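PDB 3CGX: putative nucleotide-diphospho-sugar transferase from Desulfovibrio desulfuricans subsp. desulfuricans, which probably transfers a sugar from a nucleotide-diphospho-sugar donor to an acceptor, although neither substrate is established. Local coordinates for residues F9-P14 with M109-P114; L54-V59 with H77-Q82; P114-E119 with P187-V192. One frame throughout, in Å; residues are numbered along the deposited sequence. Where two conformers were deposited one is given.

Contact 1: residues F9-P14 with M109-P114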
loop_
_atom_site.group_PDB
_atom_site.type_symbol
_atom_site.label_atom_id
_atom_site.label_comp_id
_atom_site.label_asym_id
_atom_site.label_seq_id
_atom_site.Cartn_x
_atom_site.Cartn_y
_atom_site.Cartn_z
ATOM N N PHE A 9 -6.557 0.100 2.534
ATOM C CA PHE A 9 -5.139 0.166 2.920
ATOM C C PHE A 9 -4.671 -1.195 3.443
ATOM O O PHE A 9 -5.059 -1.640 4.488
ATOM C CB PHE A 9 -4.955 1.314 3.911
ATOM C CG PHE A 9 -3.511 1.574 4.356
ATOM C CD1 PHE A 9 -2.461 1.589 3.439
ATOM C CD2 PHE A 9 -3.220 1.892 5.680
ATOM C CE1 PHE A 9 -1.160 1.918 3.843
ATOM C CE2 PHE A 9 -1.879 2.192 6.071
ATOM C CZ PHE A 9 -0.871 2.170 5.133
ATOM N N PHE A 10 -3.861 -1.864 2.637
ATOM C CA PHE A 10 -3.417 -3.232 2.888
ATOM C C PHE A 10 -2.142 -3.243 3.699
ATOM O O PHE A 10 -1.115 -2.668 3.307
ATOM C CB PHE A 10 -3.250 -3.988 1.541
ATOM C CG PHE A 10 -4.482 -4.690 1.058
ATOM C CD1 PHE A 10 -5.737 -4.101 1.133
ATOM C CD2 PHE A 10 -4.380 -5.965 0.463
ATOM C CE1 PHE A 10 -6.852 -4.788 0.725
ATOM C CE2 PHE A 10 -5.498 -6.626 -0.005
ATOM C CZ PHE A 10 -6.729 -6.059 0.130
ATOM N N VAL A 11 -2.244 -3.893 4.863
ATOM C CA VAL A 11 -1.221 -3.952 5.907
ATOM C C VAL A 11 -1.091 -5.370 6.483
ATOM O O VAL A 11 -1.917 -6.228 6.260
ATOM C CB VAL A 11 -1.576 -2.945 7.080
ATOM C CG1 VAL A 11 -1.696 -1.474 6.571
ATOM C CG2 VAL A 11 -2.883 -3.373 7.849
ATOM N N LYS A 12 0.005 -5.608 7.158
ATOM C CA LYS A 12 0.216 -6.787 8.011
ATOM C C LYS A 12 0.683 -6.335 9.416
ATOM O O LYS A 12 1.414 -5.343 9.559
ATOM C CB LYS A 12 1.243 -7.730 7.399
ATOM C CG LYS A 12 1.436 -9.031 8.132
ATOM C CD LYS A 12 2.232 -10.049 7.357
ATOM C CE LYS A 12 2.424 -11.346 8.183
ATOM N NZ LYS A 12 3.264 -12.263 7.407
ATOM N N TYR A 13 0.239 -7.058 10.449
ATOM C CA TYR A 13 0.663 -6.723 11.811
ATOM C C TYR A 13 2.198 -6.855 11.831
ATOM O O TYR A 13 2.738 -7.859 11.391
ATOM C CB TYR A 13 0.006 -7.571 12.912
ATOM C CG TYR A 13 0.280 -6.919 14.225
ATOM C CD1 TYR A 13 -0.540 -5.889 14.684
ATOM C CD2 TYR A 13 1.413 -7.265 14.980
ATOM C CE1 TYR A 13 -0.253 -5.201 15.883
ATOM C CE2 TYR A 13 1.713 -6.589 16.178
ATOM C CZ TYR A 13 0.879 -5.540 16.605
ATOM O OH TYR A 13 1.145 -4.835 17.763
ATOM N N PRO A 14 2.912 -5.806 12.302
ATOM C CA PRO A 14 4.397 -5.743 12.249
ATOM C C PRO A 14 5.120 -6.560 13.325
ATOM O O PRO A 14 5.849 -6.011 14.167
ATOM C CB PRO A 14 4.677 -4.263 12.386
ATOM C CG PRO A 14 3.534 -3.794 13.304
ATOM C CD PRO A 14 2.335 -4.575 12.877
HETATM N N MSE A 109 -4.418 0.332 -1.910
HETATM C CA MSE A 109 -3.000 0.509 -1.945
HETATM C C MSE A 109 -2.302 -0.226 -0.856
HETATM O O MSE A 109 -2.895 -0.541 0.177
HETATM C CB MSE A 109 -2.709 1.992 -1.810
HETATM C CG MSE A 109 -3.034 2.582 -0.464
HETATM SE SE MSE A 109 -2.912 4.574 -0.632
HETATM C CE MSE A 109 -1.028 4.751 -0.959
ATOM N N GLY A 110 -1.023 -0.468 -1.084
ATOM C CA GLY A 110 -0.197 -1.177 -0.127
ATOM C C GLY A 110 0.501 -0.260 0.870
ATOM O O GLY A 110 0.336 0.966 0.862
ATOM N N SER A 111 1.314 -0.868 1.715
ATOM C CA SER A 111 1.891 -0.141 2.827
ATOM C C SER A 111 3.421 -0.139 2.834
ATOM O O SER A 111 4.037 0.058 3.891
ATOM C CB SER A 111 1.386 -0.766 4.148
ATOM O OG SER A 111 1.401 -2.163 4.105
ATOM N N ASP A 112 4.000 -0.324 1.656
ATOM C CA ASP A 112 5.473 -0.403 1.481
ATOM C C ASP A 112 6.064 0.839 0.820
ATOM O O ASP A 112 7.208 0.808 0.391
ATOM C CB ASP A 112 5.831 -1.628 0.587
ATOM C CG ASP A 112 5.426 -2.929 1.222
ATOM O OD1 ASP A 112 5.858 -3.212 2.371
ATOM O OD2 ASP A 112 4.587 -3.618 0.624
ATOM N N ILE A 113 5.280 1.926 0.798
ATOM C CA ILE A 113 5.642 3.177 0.149
ATOM C C ILE A 113 5.453 4.368 1.071
ATOM O O ILE A 113 4.647 5.302 0.766
ATOM C CB ILE A 113 4.834 3.357 -1.216
ATOM C CG1 ILE A 113 3.328 3.153 -1.033
ATOM C CG2 ILE A 113 5.398 2.431 -2.336
ATOM C CD1 ILE A 113 2.524 3.648 -2.197
ATOM N N PRO A 114 6.244 4.401 2.165
ATOM C CA PRO A 114 5.964 5.329 3.253
ATOM C C PRO A 114 6.069 6.784 2.896
ATOM O O PRO A 114 5.480 7.613 3.548
ATOM C CB PRO A 114 6.995 4.938 4.300
ATOM C CG PRO A 114 8.107 4.339 3.533
ATOM C CD PRO A 114 7.448 3.582 2.462
HETATM O O HOH W 1 1.440 -3.635 1.349
#
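F9 and F10 meet M109, G110 and S111 where two parallel neighbours of a GT-A-like, Rossmann-type sheet stop pairing and one chain turns off into a loop. Strand 5-11 and strand 105-109 are neighbours here, and F9 pairs with M109 in the last regular bridge between them. The backbone bond from F10 N to M109 O is 3.0 Å long and almost perfectly straight at 179°. Beyond G110 the second chain leaves the sheet, and a side chain takes over the pairing.

That side chain is S111, which can be followed outward. Its CB packs against the F9 ring, 3.7 Å from CE1, and lies 4.0 Å from V11 CG1. With chi1 at 43°, OG sits between the backbone N and the carbonyl carbon of its own residue and faces strand 5-11. There it donates a 2.7 Å hydrogen bond to F10 O, arriving in the carbonyl plane on a lone pair. The hydroxyl is also bonded to Y36 OH of helix 29-47. A water accepts from S111 N, donates to D112 OD2, and makes a weak bond to F10 O, and so links the loop to strand 5-11.

The F9 ring is swung toward this loop by a chi1 of -177°, which sets CG anti to the backbone N. V11 CG1 lies over one ring face, near the rim. CD1 touches CG of M109, a selenomethionine, and both residues also pack on M43. D112 extends the loop toward K20 through a salt bridge. At the ring edge, G110 O lies in the plane of F9, 3.5 Å from CE1; this buried carbonyl oxygen has no hydrogen-bonding partner in the model.

Contact 2: residues L54-V59 with H77-Q82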
loop_
_atom_site.group_PDB
_atom_site.type_symbol
_atom_site.label_atom_id
_atom_site.label_comp_id
_atom_site.label_asym_id
_atom_site.label_seq_id
_atom_site.Cartn_x
_atom_site.Cartn_y
_atom_site.Cartn_z
ATOM N N LEU A 54 -11.633 5.400 5.153
ATOM C CA LEU A 54 -10.476 4.505 5.134
ATOM C C LEU A 54 -10.759 3.182 5.831
ATOM O O LEU A 54 -11.291 3.139 6.931
ATOM C CB LEU A 54 -9.298 5.209 5.754
ATOM C CG LEU A 54 -8.014 4.412 5.983
ATOM C CD1 LEU A 54 -7.295 4.284 4.666
ATOM C CD2 LEU A 54 -7.139 5.123 7.040
ATOM N N HIS A 55 -10.479 2.101 5.115
ATOM C CA HIS A 55 -10.612 0.741 5.651
ATOM C C HIS A 55 -9.263 0.099 5.671
ATOM O O HIS A 55 -8.635 -0.048 4.622
ATOM C CB HIS A 55 -11.525 -0.094 4.785
ATOM C CG HIS A 55 -12.944 0.369 4.813
ATOM N ND1 HIS A 55 -13.980 -0.382 4.329
ATOM C CD2 HIS A 55 -13.490 1.508 5.284
ATOM C CE1 HIS A 55 -15.110 0.272 4.513
ATOM N NE2 HIS A 55 -14.839 1.418 5.097
ATOM N N ILE A 56 -8.827 -0.266 6.871
ATOM C CA ILE A 56 -7.546 -0.887 7.057
ATOM C C ILE A 56 -7.728 -2.397 6.975
ATOM O O ILE A 56 -8.397 -3.034 7.812
ATOM C CB ILE A 56 -6.895 -0.465 8.400
ATOM C CG1 ILE A 56 -6.688 1.061 8.464
ATOM C CG2 ILE A 56 -5.570 -1.237 8.635
ATOM C CD1 ILE A 56 -6.365 1.583 9.871
ATOM N N CYS A 57 -7.152 -2.976 5.926
ATOM C CA CYS A 57 -7.351 -4.402 5.585
ATOM C C CYS A 57 -6.084 -5.186 5.826
ATOM O O CYS A 57 -5.086 -4.998 5.118
ATOM C CB CYS A 57 -7.776 -4.526 4.110
ATOM S SG CYS A 57 -9.254 -3.617 3.662
ATOM N N TYR A 58 -6.120 -6.054 6.853
ATOM C CA TYR A 58 -4.958 -6.762 7.315
ATOM C C TYR A 58 -4.866 -8.241 6.930
ATOM O O TYR A 58 -5.849 -8.991 6.815
ATOM C CB TYR A 58 -4.833 -6.619 8.831
ATOM C CG TYR A 58 -5.966 -7.176 9.658
ATOM C CD1 TYR A 58 -6.001 -8.507 10.011
ATOM C CD2 TYR A 58 -7.004 -6.345 10.136
ATOM C CE1 TYR A 58 -6.990 -8.978 10.790
ATOM C CE2 TYR A 58 -8.006 -6.834 10.898
ATOM C CZ TYR A 58 -8.002 -8.147 11.219
ATOM O OH TYR A 58 -9.006 -8.659 12.019
ATOM N N VAL A 59 -3.631 -8.633 6.711
ATOM C CA VAL A 59 -3.316 -9.984 6.377
ATOM C C VAL A 59 -3.866 -10.856 7.510
ATOM O O VAL A 59 -3.597 -10.586 8.707
ATOM C CB VAL A 59 -1.809 -10.197 6.180
ATOM C CG1 VAL A 59 -1.430 -11.674 6.072
ATOM C CG2 VAL A 59 -1.315 -9.410 4.922
ATOM N N HIS A 77 -10.614 3.522 14.207
ATOM C CA HIS A 77 -10.445 3.161 12.771
ATOM C C HIS A 77 -11.213 1.895 12.427
ATOM O O HIS A 77 -11.596 1.086 13.302
ATOM C CB HIS A 77 -8.955 2.965 12.432
ATOM C CG HIS A 77 -8.106 4.100 12.888
ATOM N ND1 HIS A 77 -8.088 5.308 12.235
ATOM C CD2 HIS A 77 -7.338 4.252 13.986
ATOM C CE1 HIS A 77 -7.295 6.143 12.887
ATOM N NE2 HIS A 77 -6.839 5.531 13.963
HETATM N N MSE A 78 -11.489 1.759 11.137
HETATM C CA MSE A 78 -12.217 0.604 10.624
HETATM C C MSE A 78 -11.190 -0.407 10.133
HETATM O O MSE A 78 -10.353 -0.117 9.263
HETATM C CB MSE A 78 -13.174 1.015 9.497
HETATM C CG MSE A 78 -14.221 1.956 9.988
HETATM SE SE MSE A 78 -15.486 2.546 8.583
HETATM C CE MSE A 78 -14.389 3.975 7.705
ATOM N N PHE A 79 -11.245 -1.596 10.725
ATOM C CA PHE A 79 -10.320 -2.672 10.417
ATOM C C PHE A 79 -11.125 -3.858 9.892
ATOM O O PHE A 79 -12.234 -4.096 10.349
ATOM C CB PHE A 79 -9.560 -3.133 11.662
ATOM C CG PHE A 79 -8.746 -2.059 12.354
ATOM C CD1 PHE A 79 -7.467 -1.736 11.888
ATOM C CD2 PHE A 79 -9.196 -1.451 13.515
ATOM C CE1 PHE A 79 -6.700 -0.760 12.523
ATOM C CE2 PHE A 79 -8.412 -0.456 14.165
ATOM C CZ PHE A 79 -7.182 -0.127 13.659
ATOM N N ALA A 80 -10.553 -4.581 8.934
ATOM C CA ALA A 80 -11.137 -5.831 8.416
ATOM C C ALA A 80 -10.027 -6.749 7.995
ATOM O O ALA A 80 -9.015 -6.285 7.463
ATOM C CB ALA A 80 -12.081 -5.572 7.232
ATOM N N ALA A 81 -10.211 -8.057 8.231
ATOM C CA ALA A 81 -9.265 -9.051 7.729
ATOM C C ALA A 81 -9.405 -9.100 6.223
ATOM O O ALA A 81 -10.489 -8.987 5.682
ATOM C CB ALA A 81 -9.468 -10.481 8.335
ATOM N N GLN A 82 -8.284 -9.254 5.563
ATOM C CA GLN A 82 -8.255 -9.583 4.145
ATOM C C GLN A 82 -8.751 -11.017 4.075
ATOM O O GLN A 82 -8.478 -11.846 4.968
ATOM C CB GLN A 82 -6.850 -9.514 3.559
ATOM C CG GLN A 82 -6.213 -8.105 3.470
ATOM C CD GLN A 82 -4.783 -8.171 2.951
ATOM O OE1 GLN A 82 -4.472 -9.037 2.119
ATOM N NE2 GLN A 82 -3.895 -7.254 3.429
HETATM O O HOH W 2 -10.934 4.034 9.465
#
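I56, C57 and Y58 pair in parallel with F79, A80 and A81, and the backbone bonds alternate between the chains. I56 N donates to M78 O and A80 N to I56 O; Y58 N then reaches A80 O, and Q82 N closes the series on Y58 O at 2.8 Å.

I56, F79, Y58 and A81 share one face of the sheet. The I56 and F79 side chains run alongside one another in the same direction, with CD1 of I56 3.6 Å from CE1 of F79. The Y58 ring lies flat against the neighbouring chain: A81 CA stands over its centre in a CH-pi contact, 3.8 Å from the centroid, while F79 CB meets the ring edge. A chi1 of 62° sets CG between the backbone N and the carbonyl carbon and carries the ring over the backbone of A80 and A81 on the adjacent strand.

At one end Q82 extends its side chain, and NE2 donates to C57 O at 3.1 Å, approaching from above the carbonyl plane although the oxygen lies in the amide plane of Q82. At the other, a water links L54 O to M78 N, and the methyl CE of selenomethionine M78 lies 3.3 Å from L54 O.

Farther out, F69 stacks on Y58, and K70 and L73 pack against F79, all three from helix 65-73. Strand 53-58, this helix and strand 78-81 thus form a classic beta-alpha-beta crossover, with strand 78-81 at the sheet margin.

Contact 3: residues P114-E119 with P187-V192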
loop_
_atom_site.group_PDB
_atom_site.type_symbol
_atom_site.label_atom_id
_atom_site.label_comp_id
_atom_site.label_asym_id
_atom_site.label_seq_id
_atom_site.Cartn_x
_atom_site.Cartn_y
_atom_site.Cartn_z
ATOM N N PRO A 114 6.244 4.401 2.165
ATOM C CA PRO A 114 5.964 5.329 3.253
ATOM C C PRO A 114 6.069 6.784 2.896
ATOM O O PRO A 114 5.480 7.613 3.548
ATOM C CB PRO A 114 6.995 4.938 4.300
ATOM C CG PRO A 114 8.107 4.339 3.533
ATOM C CD PRO A 114 7.448 3.582 2.462
ATOM N N ASP A 115 6.828 7.103 1.867
ATOM C CA ASP A 115 7.005 8.503 1.473
ATOM C C ASP A 115 6.028 8.958 0.383
ATOM O O ASP A 115 6.223 10.006 -0.239
ATOM C CB ASP A 115 8.432 8.809 0.980
ATOM C CG ASP A 115 8.846 8.007 -0.263
ATOM O OD1 ASP A 115 8.317 6.905 -0.566
ATOM O OD2 ASP A 115 9.777 8.481 -0.958
ATOM N N TYR A 116 5.031 8.138 0.084
ATOM C CA TYR A 116 4.151 8.474 -0.999
ATOM C C TYR A 116 3.331 9.700 -0.624
ATOM O O TYR A 116 2.694 9.705 0.415
ATOM C CB TYR A 116 3.187 7.344 -1.307
ATOM C CG TYR A 116 2.507 7.489 -2.659
ATOM C CD1 TYR A 116 3.202 7.212 -3.839
ATOM C CD2 TYR A 116 1.187 7.852 -2.765
ATOM C CE1 TYR A 116 2.592 7.314 -5.081
ATOM C CE2 TYR A 116 0.571 7.939 -4.004
ATOM C CZ TYR A 116 1.278 7.679 -5.147
ATOM O OH TYR A 116 0.664 7.754 -6.396
ATOM N N PRO A 117 3.306 10.722 -1.483
ATOM C CA PRO A 117 2.503 11.879 -1.067
ATOM C C PRO A 117 0.987 11.643 -1.110
ATOM O O PRO A 117 0.430 11.237 -2.121
ATOM C CB PRO A 117 2.963 12.988 -2.015
ATOM C CG PRO A 117 3.788 12.353 -3.071
ATOM C CD PRO A 117 3.818 10.867 -2.847
ATOM N N CYS A 118 0.352 11.925 0.018
ATOM C CA CYS A 118 -1.075 11.709 0.172
ATOM C C CYS A 118 -1.864 12.407 -0.936
ATOM O O CYS A 118 -2.832 11.849 -1.427
ATOM C CB CYS A 118 -1.594 12.088 1.581
ATOM S SG CYS A 118 -1.437 13.811 2.233
ATOM N N GLU A 119 -1.384 13.568 -1.372
ATOM C CA GLU A 119 -2.114 14.365 -2.339
ATOM C C GLU A 119 -2.236 13.584 -3.624
ATOM O O GLU A 119 -3.137 13.841 -4.397
ATOM C CB GLU A 119 -1.514 15.759 -2.586
ATOM C CG GLU A 119 -0.029 15.823 -2.916
ATOM C CD GLU A 119 0.854 15.985 -1.721
ATOM O OE1 GLU A 119 0.656 15.266 -0.731
ATOM O OE2 GLU A 119 1.781 16.817 -1.798
ATOM N N PRO A 187 2.215 8.028 -11.097
ATOM C CA PRO A 187 3.664 7.954 -11.228
ATOM C C PRO A 187 4.261 6.636 -10.769
ATOM O O PRO A 187 3.752 5.992 -9.863
ATOM C CB PRO A 187 4.140 9.090 -10.295
ATOM C CG PRO A 187 3.011 10.027 -10.233
ATOM C CD PRO A 187 1.825 9.145 -10.210
ATOM N N ASP A 188 5.372 6.250 -11.365
ATOM C CA ASP A 188 6.092 5.080 -10.855
ATOM C C ASP A 188 6.626 5.385 -9.425
ATOM O O ASP A 188 7.013 6.527 -9.096
ATOM C CB ASP A 188 7.296 4.724 -11.691
ATOM C CG ASP A 188 6.974 4.462 -13.157
ATOM O OD1 ASP A 188 5.809 4.400 -13.580
ATOM O OD2 ASP A 188 7.946 4.358 -13.910
ATOM N N TRP A 189 6.623 4.361 -8.581
ATOM C CA TRP A 189 7.114 4.503 -7.211
ATOM C C TRP A 189 7.788 3.224 -6.749
ATOM O O TRP A 189 7.488 2.138 -7.258
ATOM C CB TRP A 189 5.974 4.851 -6.242
ATOM C CG TRP A 189 6.404 5.825 -5.151
ATOM C CD1 TRP A 189 6.862 5.518 -3.894
ATOM C CD2 TRP A 189 6.419 7.262 -5.234
ATOM N NE1 TRP A 189 7.166 6.664 -3.215
ATOM C CE2 TRP A 189 6.863 7.750 -4.001
ATOM C CE3 TRP A 189 6.076 8.181 -6.231
ATOM C CZ2 TRP A 189 7.025 9.119 -3.752
ATOM C CZ3 TRP A 189 6.189 9.525 -5.958
ATOM C CH2 TRP A 189 6.679 9.985 -4.748
ATOM N N ASN A 190 8.763 3.370 -5.858
ATOM C CA ASN A 190 9.492 2.196 -5.269
ATOM C C ASN A 190 8.952 1.732 -3.937
ATOM O O ASN A 190 8.845 2.497 -2.986
ATOM C CB ASN A 190 10.998 2.464 -5.095
ATOM C CG ASN A 190 11.862 1.145 -4.957
ATOM O OD1 ASN A 190 11.646 0.124 -5.659
ATOM N ND2 ASN A 190 12.871 1.204 -4.091
ATOM N N ASP A 191 8.622 0.450 -3.896
ATOM C CA ASP A 191 8.291 -0.264 -2.666
ATOM C C ASP A 191 9.610 -0.431 -1.926
ATOM O O ASP A 191 10.645 -0.703 -2.548
ATOM C CB ASP A 191 7.693 -1.669 -2.916
ATOM C CG ASP A 191 6.261 -1.643 -3.563
ATOM O OD1 ASP A 191 5.287 -1.182 -2.937
ATOM O OD2 ASP A 191 6.106 -2.143 -4.693
ATOM N N VAL A 192 9.578 -0.307 -0.607
ATOM C CA VAL A 192 10.780 -0.466 0.185
ATOM C C VAL A 192 10.800 -1.889 0.765
ATOM O O VAL A 192 10.066 -2.207 1.700
ATOM C CB VAL A 192 10.924 0.646 1.273
ATOM C CG1 VAL A 192 12.216 0.414 2.096
ATOM C CG2 VAL A 192 10.905 2.060 0.635
HETATM O O HOH W 3 9.329 4.428 -1.089
#
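An aromatic and hydrogen-bonded contact between two loops joins the approach to helix 118-127 with the connection between strand 183-185 and helix 195-204. W189 carries most of it, its indole set among D115, Y116 and P117. The edge of Y116 is directed at the indole face in a T-shaped stack: CD1 of Y116 is 3.5 Å from CD2 of W189, and the ring planes stand 76° apart. P117 CD comes within 3.5 Å of W189 CH2 and also lies over one face of the Y116 ring, wedging the proline against both aromatics.

The indole N-H is satisfied as well. NE1 of W189 donates a 2.9 Å bond to OD1 of D115, nearly straight at 176°; the oxygen lies in the indole plane but is approached from above the carboxylate plane. D115 has chi1 at 61°, which places CG between its backbone N and carbonyl carbon and turns the carboxylate to the indole. The same OD1 accepts from a water, 2.7 Å away, that also donates to N190 O.

In this GT-A-like fold both loops adjoin the half of the sheet containing strands 133-137, 143-149 and 183-185. W189 forms backbone bonds with P137 and F139, while Y116 OH bonds to Y144 OH on strand 143-149. Nearer the interior, P114 and V192 share F39 of helix 29-47 as a neighbour, and V192 CG2 touches P114 CD at 4.2 Å.

In the fold
The three contacts differ in chemistry with their place in the fold. Contact 1 is the core example, where backbone pairing gives way to a serine hydroxyl and a water at a strand end. Contact 2, partly buried, is regular strand pairing at the sheet margin; it is joined to contact 1 because strands 5-11 and 53-58 are neighbours, with F9 probably bonded to both H55 and C57. Contact 3, also partly buried, relies on side chains instead: an indole, a phenol ring, a carboxylate and prolines between loops. It shares P114 with contact 1, and D112 O probably accepts from V192 N. Contacts 2 and 3 do not touch; their centres are about 20 Å apart, on opposite sides of the chain's centre.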